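Local coordinates for protein EccC5 (Mycobacterium xenopi RIVM700367, PDB 7B9F) that belongs to the FtsK/SpoIIIE family of P-loop NTPases and, as the EccC5 component of ESX-5 type VII secretion, probably drives protein export across the mycobacterial inner membrane, at residues P14-E19 against R171-W176; V163-G168 against W392-A397; V167-P172 against V205-P210. One frame throughout, in Å; residues are numbered along the deposited sequence.

Contact 1: P14-E19 against R171-W176; sequences PVVKPE and RPEVTW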
loop_
_atom_site.group_PDB
_atom_site.type_symbol
_atom_site.label_atom_id
_atom_site.label_comp_id
_atom_site.label_asym_id
_atom_site.label_seq_id
_atom_site.Cartn_x
_atom_site.Cartn_y
_atom_site.Cartn_z
ATOM N N PRO C 14 32.593 -4.382 -10.863
ATOM C CA PRO C 14 32.109 -3.275 -11.688
ATOM C C PRO C 14 33.185 -2.230 -11.888
ATOM O O PRO C 14 34.081 -2.061 -11.060
ATOM C CB PRO C 14 30.935 -2.714 -10.880
ATOM C CG PRO C 14 30.570 -3.788 -9.949
ATOM C CD PRO C 14 31.846 -4.473 -9.607
ATOM N N VAL C 15 33.091 -1.524 -13.007
ATOM C CA VAL C 15 34.127 -0.592 -13.419
ATOM C C VAL C 15 33.563 0.820 -13.374
ATOM O O VAL C 15 32.376 1.048 -13.632
ATOM C CB VAL C 15 34.676 -0.951 -14.823
ATOM C CG1 VAL C 15 33.611 -0.794 -15.901
ATOM C CG2 VAL C 15 35.925 -0.146 -15.155
ATOM N N VAL C 16 34.416 1.767 -12.994
ATOM C CA VAL C 16 34.076 3.180 -12.977
ATOM C C VAL C 16 35.091 3.917 -13.838
ATOM O O VAL C 16 36.274 3.560 -13.869
ATOM C CB VAL C 16 34.022 3.740 -11.537
ATOM C CG1 VAL C 16 35.394 3.754 -10.878
ATOM C CG2 VAL C 16 33.410 5.119 -11.526
ATOM N N LYS C 17 34.614 4.891 -14.605
ATOM C CA LYS C 17 35.510 5.618 -15.485
ATOM C C LYS C 17 35.539 7.094 -15.130
ATOM O O LYS C 17 34.488 7.694 -14.874
ATOM C CB LYS C 17 35.116 5.421 -16.957
ATOM C CG LYS C 17 33.778 5.985 -17.368
ATOM C CD LYS C 17 33.529 5.763 -18.845
ATOM C CE LYS C 17 33.244 4.308 -19.147
ATOM N NZ LYS C 17 31.965 3.829 -18.549
ATOM N N PRO C 18 36.721 7.684 -15.019
ATOM C CA PRO C 18 36.810 9.126 -14.778
ATOM C C PRO C 18 36.399 9.922 -16.007
ATOM O O PRO C 18 36.453 9.430 -17.134
ATOM C CB PRO C 18 38.288 9.340 -14.437
ATOM C CG PRO C 18 38.792 7.992 -14.059
ATOM C CD PRO C 18 38.027 7.030 -14.900
ATOM N N GLU C 19 35.969 11.159 -15.774
ATOM C CA GLU C 19 35.618 12.080 -16.842
ATOM C C GLU C 19 36.154 13.458 -16.508
ATOM O O GLU C 19 36.639 13.710 -15.404
ATOM C CB GLU C 19 34.105 12.193 -17.061
ATOM C CG GLU C 19 33.423 10.957 -17.587
ATOM C CD GLU C 19 33.096 9.963 -16.493
ATOM O OE1 GLU C 19 33.351 10.271 -15.308
ATOM O OE2 GLU C 19 32.572 8.878 -16.815
ATOM N N ARG C 171 33.558 13.156 -3.373
ATOM C CA ARG C 171 33.538 13.853 -4.647
ATOM C C ARG C 171 33.430 12.846 -5.789
ATOM O O ARG C 171 33.969 11.743 -5.694
ATOM C CB ARG C 171 34.784 14.725 -4.809
ATOM C CG ARG C 171 36.085 13.980 -4.911
ATOM C CD ARG C 171 37.219 14.923 -5.235
ATOM N NE ARG C 171 38.516 14.267 -5.127
ATOM C CZ ARG C 171 39.046 13.499 -6.072
ATOM N NH1 ARG C 171 38.398 13.288 -7.206
ATOM N NH2 ARG C 171 40.232 12.943 -5.881
ATOM N N PRO C 172 32.718 13.176 -6.852
ATOM C CA PRO C 172 32.465 12.210 -7.917
ATOM C C PRO C 172 33.691 12.027 -8.798
ATOM O O PRO C 172 34.735 12.632 -8.592
ATOM C CB PRO C 172 31.319 12.850 -8.691
ATOM C CG PRO C 172 31.573 14.275 -8.552
ATOM C CD PRO C 172 32.080 14.462 -7.152
ATOM N N GLU C 173 33.538 11.164 -9.797
ATOM C CA GLU C 173 34.605 10.929 -10.752
ATOM C C GLU C 173 34.621 11.948 -11.877
ATOM O O GLU C 173 35.650 12.087 -12.543
ATOM C CB GLU C 173 34.476 9.526 -11.337
ATOM C CG GLU C 173 34.826 8.386 -10.383
ATOM C CD GLU C 173 36.320 8.173 -10.158
ATOM O OE1 GLU C 173 36.724 6.996 -10.058
ATOM O OE2 GLU C 173 37.097 9.147 -10.069
ATOM N N VAL C 174 33.526 12.658 -12.107
ATOM C CA VAL C 174 33.529 13.748 -13.071
ATOM C C VAL C 174 34.185 14.961 -12.432
ATOM O O VAL C 174 33.932 15.285 -11.266
ATOM C CB VAL C 174 32.108 14.057 -13.564
ATOM C CG1 VAL C 174 31.587 12.903 -14.374
ATOM C CG2 VAL C 174 31.169 14.310 -12.414
ATOM N N THR C 175 35.077 15.599 -13.165
ATOM C CA THR C 175 35.750 16.800 -12.695
ATOM C C THR C 175 35.168 17.981 -13.450
ATOM O O THR C 175 35.407 18.138 -14.650
ATOM C CB THR C 175 37.256 16.699 -12.902
ATOM O OG1 THR C 175 37.520 16.130 -14.189
ATOM C CG2 THR C 175 37.869 15.820 -11.836
ATOM N N TRP C 176 34.397 18.804 -12.753
ATOM C CA TRP C 176 33.723 19.926 -13.389
ATOM C C TRP C 176 34.748 20.987 -13.744
ATOM O O TRP C 176 35.268 21.682 -12.871
ATOM C CB TRP C 176 32.643 20.482 -12.476
ATOM C CG TRP C 176 31.589 19.492 -12.193
ATOM C CD1 TRP C 176 31.262 18.982 -10.983
ATOM C CD2 TRP C 176 30.711 18.879 -13.140
ATOM N NE1 TRP C 176 30.233 18.087 -11.110
ATOM C CE2 TRP C 176 29.878 18.009 -12.428
ATOM C CE3 TRP C 176 30.549 18.986 -14.522
ATOM C CZ2 TRP C 176 28.899 17.248 -13.046
ATOM C CZ3 TRP C 176 29.581 18.231 -15.132
ATOM C CH2 TRP C 176 28.768 17.374 -14.398
#
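Thr175 grips the carbonyl of Glu19 with its hydroxyl: OG1 donates to Glu19 O over 2.8 Å, in the carbonyl plane and on a lone pair, with a C=O...donor angle of 133°. The hydroxyl reaches this oxygen because OG1 sits between the backbone N and the carbonyl carbon of its own residue (chi1 42°). Thr175 N adds a weak bond to the same oxygen, and the main chain is tied once more, also weakly, by Glu19 N to Glu173 O at 3.4 Å.

Beside this polar link, the aliphatic part of Glu19 runs obliquely across Val174, its CB lying 3.8 Å from Val174 CG1; the placement of the carboxylate beyond it is doubtful. Farther toward the N terminus, Val16 meets Glu173 nearly at right angles, with Val16 CG2 3.7 Å from Glu173 CG and Val16 CG1 3.6 Å from Glu173 OE1.

In the second shell Arg381 forms a salt bridge with Glu173 OE2, while Met125 of helix 97-132 packs against both Val16 and Glu173. A backbone bond between Thr175 and Ile21 carries the pairing onward. The whole is an extended N-terminal segment laid beside the loop that leads into strand 174-177, at the surface of the chain, and forms the entry to a small two-stranded parallel sheet of 19-22 and 174-177.

Contact 2: V163-G168 against W392-A397; sequences VRVGVG and WFFALA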
loop_
_atom_site.group_PDB
_atom_site.type_symbol
_atom_site.label_atom_id
_atom_site.label_comp_id
_atom_site.label_asym_id
_atom_site.label_seq_id
_atom_site.Cartn_x
_atom_site.Cartn_y
_atom_site.Cartn_z
ATOM N N VAL C 163 38.691 -0.127 5.091
ATOM C CA VAL C 163 37.457 -0.727 5.580
ATOM C C VAL C 163 36.379 0.334 5.710
ATOM O O VAL C 163 36.657 1.516 5.916
ATOM C CB VAL C 163 37.651 -1.459 6.923
ATOM C CG1 VAL C 163 38.804 -2.407 6.830
ATOM C CG2 VAL C 163 37.902 -0.481 8.034
ATOM N N ARG C 164 35.137 -0.102 5.572
ATOM C CA ARG C 164 34.007 0.803 5.647
ATOM C C ARG C 164 33.735 1.175 7.091
ATOM O O ARG C 164 33.835 0.338 7.987
ATOM C CB ARG C 164 32.771 0.152 5.036
ATOM C CG ARG C 164 31.514 0.973 5.133
ATOM C CD ARG C 164 30.351 0.229 4.556
ATOM N NE ARG C 164 29.090 0.770 5.028
ATOM C CZ ARG C 164 27.962 0.688 4.345
ATOM N NH1 ARG C 164 27.950 0.090 3.167
ATOM N NH2 ARG C 164 26.850 1.211 4.829
ATOM N N VAL C 165 33.396 2.438 7.316
ATOM C CA VAL C 165 33.025 2.898 8.644
ATOM C C VAL C 165 31.637 3.519 8.675
ATOM O O VAL C 165 31.003 3.538 9.741
ATOM C CB VAL C 165 34.081 3.885 9.187
ATOM C CG1 VAL C 165 34.041 5.187 8.439
ATOM C CG2 VAL C 165 33.951 4.096 10.673
ATOM N N GLY C 166 31.100 3.965 7.552
ATOM C CA GLY C 166 29.778 4.553 7.550
ATOM C C GLY C 166 29.398 4.981 6.155
ATOM O O GLY C 166 29.947 4.484 5.174
ATOM N N VAL C 167 28.455 5.911 6.069
ATOM C CA VAL C 167 28.044 6.484 4.797
ATOM C C VAL C 167 28.155 7.997 4.871
ATOM O O VAL C 167 28.013 8.596 5.939
ATOM C CB VAL C 167 26.615 6.063 4.412
ATOM C CG1 VAL C 167 26.555 4.584 4.197
ATOM C CG2 VAL C 167 25.651 6.449 5.493
ATOM N N GLY C 168 28.418 8.618 3.731
ATOM C CA GLY C 168 28.613 10.052 3.707
ATOM C C GLY C 168 28.862 10.550 2.305
ATOM O O GLY C 168 28.569 9.864 1.329
ATOM N N TRP C 392 35.258 18.465 10.139
ATOM C CA TRP C 392 34.081 18.600 9.304
ATOM C C TRP C 392 33.349 17.270 9.336
ATOM O O TRP C 392 33.879 16.272 9.826
ATOM C CB TRP C 392 34.476 19.026 7.882
ATOM C CG TRP C 392 33.351 19.253 6.920
ATOM C CD1 TRP C 392 33.161 18.619 5.729
ATOM C CD2 TRP C 392 32.262 20.167 7.064
ATOM N NE1 TRP C 392 32.024 19.081 5.121
ATOM C CE2 TRP C 392 31.453 20.032 5.922
ATOM C CE3 TRP C 392 31.892 21.088 8.046
ATOM C CZ2 TRP C 392 30.304 20.780 5.735
ATOM C CZ3 TRP C 392 30.750 21.827 7.859
ATOM C CH2 TRP C 392 29.967 21.671 6.713
ATOM N N PHE C 393 32.106 17.277 8.855
ATOM C CA PHE C 393 31.304 16.065 8.747
ATOM C C PHE C 393 32.053 15.007 7.960
ATOM O O PHE C 393 32.630 15.291 6.910
ATOM C CB PHE C 393 29.975 16.400 8.062
ATOM C CG PHE C 393 29.080 15.216 7.810
ATOM C CD1 PHE C 393 29.195 14.451 6.661
ATOM C CD2 PHE C 393 28.088 14.900 8.705
ATOM C CE1 PHE C 393 28.367 13.383 6.443
ATOM C CE2 PHE C 393 27.255 13.833 8.484
ATOM C CZ PHE C 393 27.395 13.078 7.353
ATOM N N PHE C 394 32.052 13.786 8.474
ATOM C CA PHE C 394 32.766 12.707 7.813
ATOM C C PHE C 394 31.856 11.579 7.372
ATOM O O PHE C 394 31.854 11.224 6.191
ATOM C CB PHE C 394 33.850 12.158 8.731
ATOM C CG PHE C 394 34.557 10.979 8.173
ATOM C CD1 PHE C 394 35.368 11.113 7.070
ATOM C CD2 PHE C 394 34.433 9.745 8.759
ATOM C CE1 PHE C 394 36.028 10.035 6.556
ATOM C CE2 PHE C 394 35.097 8.665 8.250
ATOM C CZ PHE C 394 35.893 8.810 7.145
ATOM N N ALA C 395 31.079 11.010 8.285
ATOM C CA ALA C 395 30.233 9.878 7.957
ATOM C C ALA C 395 29.187 9.716 9.039
ATOM O O ALA C 395 29.362 10.171 10.169
ATOM C CB ALA C 395 31.041 8.588 7.823
ATOM N N LEU C 396 28.099 9.056 8.677
ATOM C CA LEU C 396 27.143 8.561 9.650
ATOM C C LEU C 396 27.523 7.128 9.983
ATOM O O LEU C 396 27.469 6.256 9.114
ATOM C CB LEU C 396 25.724 8.640 9.104
ATOM C CG LEU C 396 24.663 8.052 10.012
ATOM C CD1 LEU C 396 24.619 8.827 11.297
ATOM C CD2 LEU C 396 23.349 8.155 9.327
ATOM N N ALA C 397 27.907 6.896 11.233
ATOM C CA ALA C 397 28.561 5.653 11.610
ATOM C C ALA C 397 27.636 4.460 11.456
ATOM O O ALA C 397 26.434 4.548 11.710
ATOM C CB ALA C 397 29.039 5.735 13.052
#
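Val167 and Leu396 are joined by two backbone hydrogen bonds, the polar core of this strand pairing. Leu396 N reaches Val167 O at 2.8 Å and nearly straight, with an angle of 168° at the hydrogen; the return bond, Val167 N to Leu396 O, is longer at 3.2 Å. Together they define an antiparallel hydrogen-bonded pair, followed by Gly166 and Ala397 as a non-hydrogen-bonded one.

The same two oxygens also receive CA-H...O contacts. Gly166 CA lies 3.3 Å from Leu396 O, and Ala395 CA is equally close to Val167 O, so each carbonyl is approached by an amide and by a neighbouring alpha carbon.

Apolar contacts fall into separate groups. Val165 CG1 meets the ring of Phe394 at CE2, 3.6 Å away, the two side chains crossing at about a right angle. A chi1 of 175°, which turns CG away from the backbone N, carries the Phe394 ring to that methyl group. Val167 and Leu396 share a face of the sheet, where CG2 of the valine lies 4.2 Å from CB of the leucine. Near the plane of the Phe393 ring, Gly168 CA approaches its edge.

The short segments meet at 110°, well away from a straight antiparallel run, and each strand carries a classic beta bulge: Val165 and Gly166 opposite Lys211, Phe394 and Ala395 opposite Ile374. In the order of the sheet, strand 162-170 lies between 209-214 and 392-397, with 373-376 beyond the latter, while Leu233 of helix 227-244 covers Val165 and Ala397.

Contact 3: V167-P172 against V205-P210; sequences VGMTRP and VVYNLP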
loop_
_atom_site.group_PDB
_atom_site.type_symbol
_atom_site.label_atom_id
_atom_site.label_comp_id
_atom_site.label_asym_id
_atom_site.label_seq_id
_atom_site.Cartn_x
_atom_site.Cartn_y
_atom_site.Cartn_z
ATOM N N VAL C 167 28.455 5.911 6.069
ATOM C CA VAL C 167 28.044 6.484 4.797
ATOM C C VAL C 167 28.155 7.997 4.871
ATOM O O VAL C 167 28.013 8.596 5.939
ATOM C CB VAL C 167 26.615 6.063 4.412
ATOM C CG1 VAL C 167 26.555 4.584 4.197
ATOM C CG2 VAL C 167 25.651 6.449 5.493
ATOM N N GLY C 168 28.418 8.618 3.731
ATOM C CA GLY C 168 28.613 10.052 3.707
ATOM C C GLY C 168 28.862 10.550 2.305
ATOM O O GLY C 168 28.569 9.864 1.329
ATOM N N MET C 169 29.406 11.758 2.216
ATOM C CA MET C 169 29.668 12.416 0.946
ATOM C C MET C 169 31.024 12.019 0.392
ATOM O O MET C 169 31.940 11.678 1.138
ATOM C CB MET C 169 29.652 13.928 1.112
ATOM C CG MET C 169 28.331 14.495 1.463
ATOM S SD MET C 169 28.404 16.283 1.579
ATOM C CE MET C 169 29.274 16.467 3.126
ATOM N N THR C 170 31.155 12.104 -0.927
ATOM C CA THR C 170 32.462 12.008 -1.560
ATOM C C THR C 170 32.403 12.720 -2.900
ATOM O O THR C 170 31.328 12.894 -3.475
ATOM C CB THR C 170 32.910 10.557 -1.740
ATOM O OG1 THR C 170 34.260 10.533 -2.212
ATOM C CG2 THR C 170 32.036 9.845 -2.724
ATOM N N ARG C 171 33.558 13.156 -3.373
ATOM C CA ARG C 171 33.538 13.853 -4.647
ATOM C C ARG C 171 33.430 12.846 -5.789
ATOM O O ARG C 171 33.969 11.743 -5.694
ATOM C CB ARG C 171 34.784 14.725 -4.809
ATOM C CG ARG C 171 36.085 13.980 -4.911
ATOM C CD ARG C 171 37.219 14.923 -5.235
ATOM N NE ARG C 171 38.516 14.267 -5.127
ATOM C CZ ARG C 171 39.046 13.499 -6.072
ATOM N NH1 ARG C 171 38.398 13.288 -7.206
ATOM N NH2 ARG C 171 40.232 12.943 -5.881
ATOM N N PRO C 172 32.718 13.176 -6.852
ATOM C CA PRO C 172 32.465 12.210 -7.917
ATOM C C PRO C 172 33.691 12.027 -8.798
ATOM O O PRO C 172 34.735 12.632 -8.592
ATOM C CB PRO C 172 31.319 12.850 -8.691
ATOM C CG PRO C 172 31.573 14.275 -8.552
ATOM C CD PRO C 172 32.080 14.462 -7.152
ATOM N N VAL C 205 29.461 16.768 -5.133
ATOM C CA VAL C 205 29.591 15.619 -4.247
ATOM C C VAL C 205 28.507 14.609 -4.581
ATOM O O VAL C 205 27.480 14.933 -5.177
ATOM C CB VAL C 205 29.505 15.989 -2.753
ATOM C CG1 VAL C 205 30.640 16.894 -2.342
ATOM C CG2 VAL C 205 28.221 16.689 -2.494
ATOM N N VAL C 206 28.756 13.365 -4.191
ATOM C CA VAL C 206 27.791 12.278 -4.287
ATOM C C VAL C 206 27.358 11.917 -2.882
ATOM O O VAL C 206 28.199 11.773 -1.989
ATOM C CB VAL C 206 28.381 11.055 -5.001
ATOM C CG1 VAL C 206 27.288 10.095 -5.355
ATOM C CG2 VAL C 206 29.070 11.493 -6.239
ATOM N N TYR C 207 26.059 11.766 -2.682
ATOM C CA TYR C 207 25.519 11.641 -1.344
ATOM C C TYR C 207 25.230 10.178 -1.046
ATOM O O TYR C 207 24.838 9.423 -1.939
ATOM C CB TYR C 207 24.243 12.456 -1.201
ATOM C CG TYR C 207 24.510 13.914 -0.975
ATOM C CD1 TYR C 207 24.553 14.445 0.290
ATOM C CD2 TYR C 207 24.630 14.777 -2.046
ATOM C CE1 TYR C 207 24.782 15.782 0.489
ATOM C CE2 TYR C 207 24.841 16.113 -1.858
ATOM C CZ TYR C 207 24.920 16.610 -0.588
ATOM O OH TYR C 207 25.135 17.951 -0.395
ATOM N N ASN C 208 25.435 9.790 0.213
ATOM C CA ASN C 208 25.162 8.447 0.729
ATOM C C ASN C 208 25.985 7.403 -0.026
ATOM O O ASN C 208 25.462 6.477 -0.640
ATOM C CB ASN C 208 23.660 8.136 0.673
ATOM C CG ASN C 208 23.276 6.894 1.457
ATOM O OD1 ASN C 208 24.103 6.056 1.791
ATOM N ND2 ASN C 208 21.998 6.783 1.764
ATOM N N LEU C 209 27.275 7.589 0.007
ATOM C CA LEU C 209 28.202 6.564 -0.413
ATOM C C LEU C 209 29.037 6.110 0.773
ATOM O O LEU C 209 29.180 6.859 1.742
ATOM C CB LEU C 209 29.125 7.062 -1.527
ATOM C CG LEU C 209 28.461 7.243 -2.877
ATOM C CD1 LEU C 209 29.530 7.445 -3.892
ATOM C CD2 LEU C 209 27.657 6.028 -3.217
ATOM N N PRO C 210 29.556 4.882 0.754
ATOM C CA PRO C 210 30.359 4.405 1.879
ATOM C C PRO C 210 31.593 5.252 2.112
ATOM O O PRO C 210 32.312 5.604 1.180
ATOM C CB PRO C 210 30.741 2.989 1.452
ATOM C CG PRO C 210 29.666 2.587 0.574
ATOM C CD PRO C 210 29.284 3.794 -0.194
#
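Met169 lies alongside Tyr207, the two side chains pointing the same way, and its atoms can be followed outward in turn. CB starts 4.0 Å from Val206 O. CG stands beside the tyrosine ring, 3.9 Å from Tyr207 CE1. The sulfur follows in an extended step and makes a Met-aromatic contact: SD is 4.5 Å from the centroid of the Tyr207 ring, obliquely placed at 39° off the normal, and also borders Val205 CG2. A bend at the last torsion (chi3 -74°) then swings CE toward the rings of Phe393 and Trp392. The hydroxyl of Tyr207 is engaged elsewhere, hydrogen-bonded to the backbone of another protein chain.

Behind this side chain runs a ladder of four backbone bonds. Gly168 and Leu209 exchange two, Gly168 N reaching Leu209 O at 2.8 Å; Thr170 and Val206 exchange two more, of which Val206 N to Thr170 O spans 2.7 Å. Between these pairs the register slips by one residue, because Asn208, in a left-handed backbone conformation, and Leu209 both face Gly168.

A second apolar group covers the face that bears Thr170, Val206 and Leu209. Thr170 CG2 meets Leu209 CD1 at 3.7 Å, and beyond the end of the strand Pro172 CB touches Val206 CG2 at 3.6 Å. Met125 of helix 97-132 packs against both Val206 and Leu209. Asn208 OD1 lies beside the isopropyl group of Val167. The arrangement is a G1 beta bulge in an antiparallel ladder, set where the chain turns a corner into strand 209-214, an outermost strand of the mixed sheet within this chain.

Overall arrangement
From the N terminus, the chain first returns on itself at contact 1, where 171-176, arriving after the long helix 97-132, comes back beside 14-19. Contact 2 crosses this closure: it leaves from 163-168, just ahead of 171-176, and ends only at 392-397. Contact 3 starts from the same strand as contact 2 and closes a much shorter loop, which contains strand 174-177 and helix 190-202. Contacts 2 and 3 share Val167 and Gly168, their centres about 9 Å apart. Through Arg171 and Pro172, contact 3 runs on into contact 1, linking the mixed sheet to the small parallel one beside the helix.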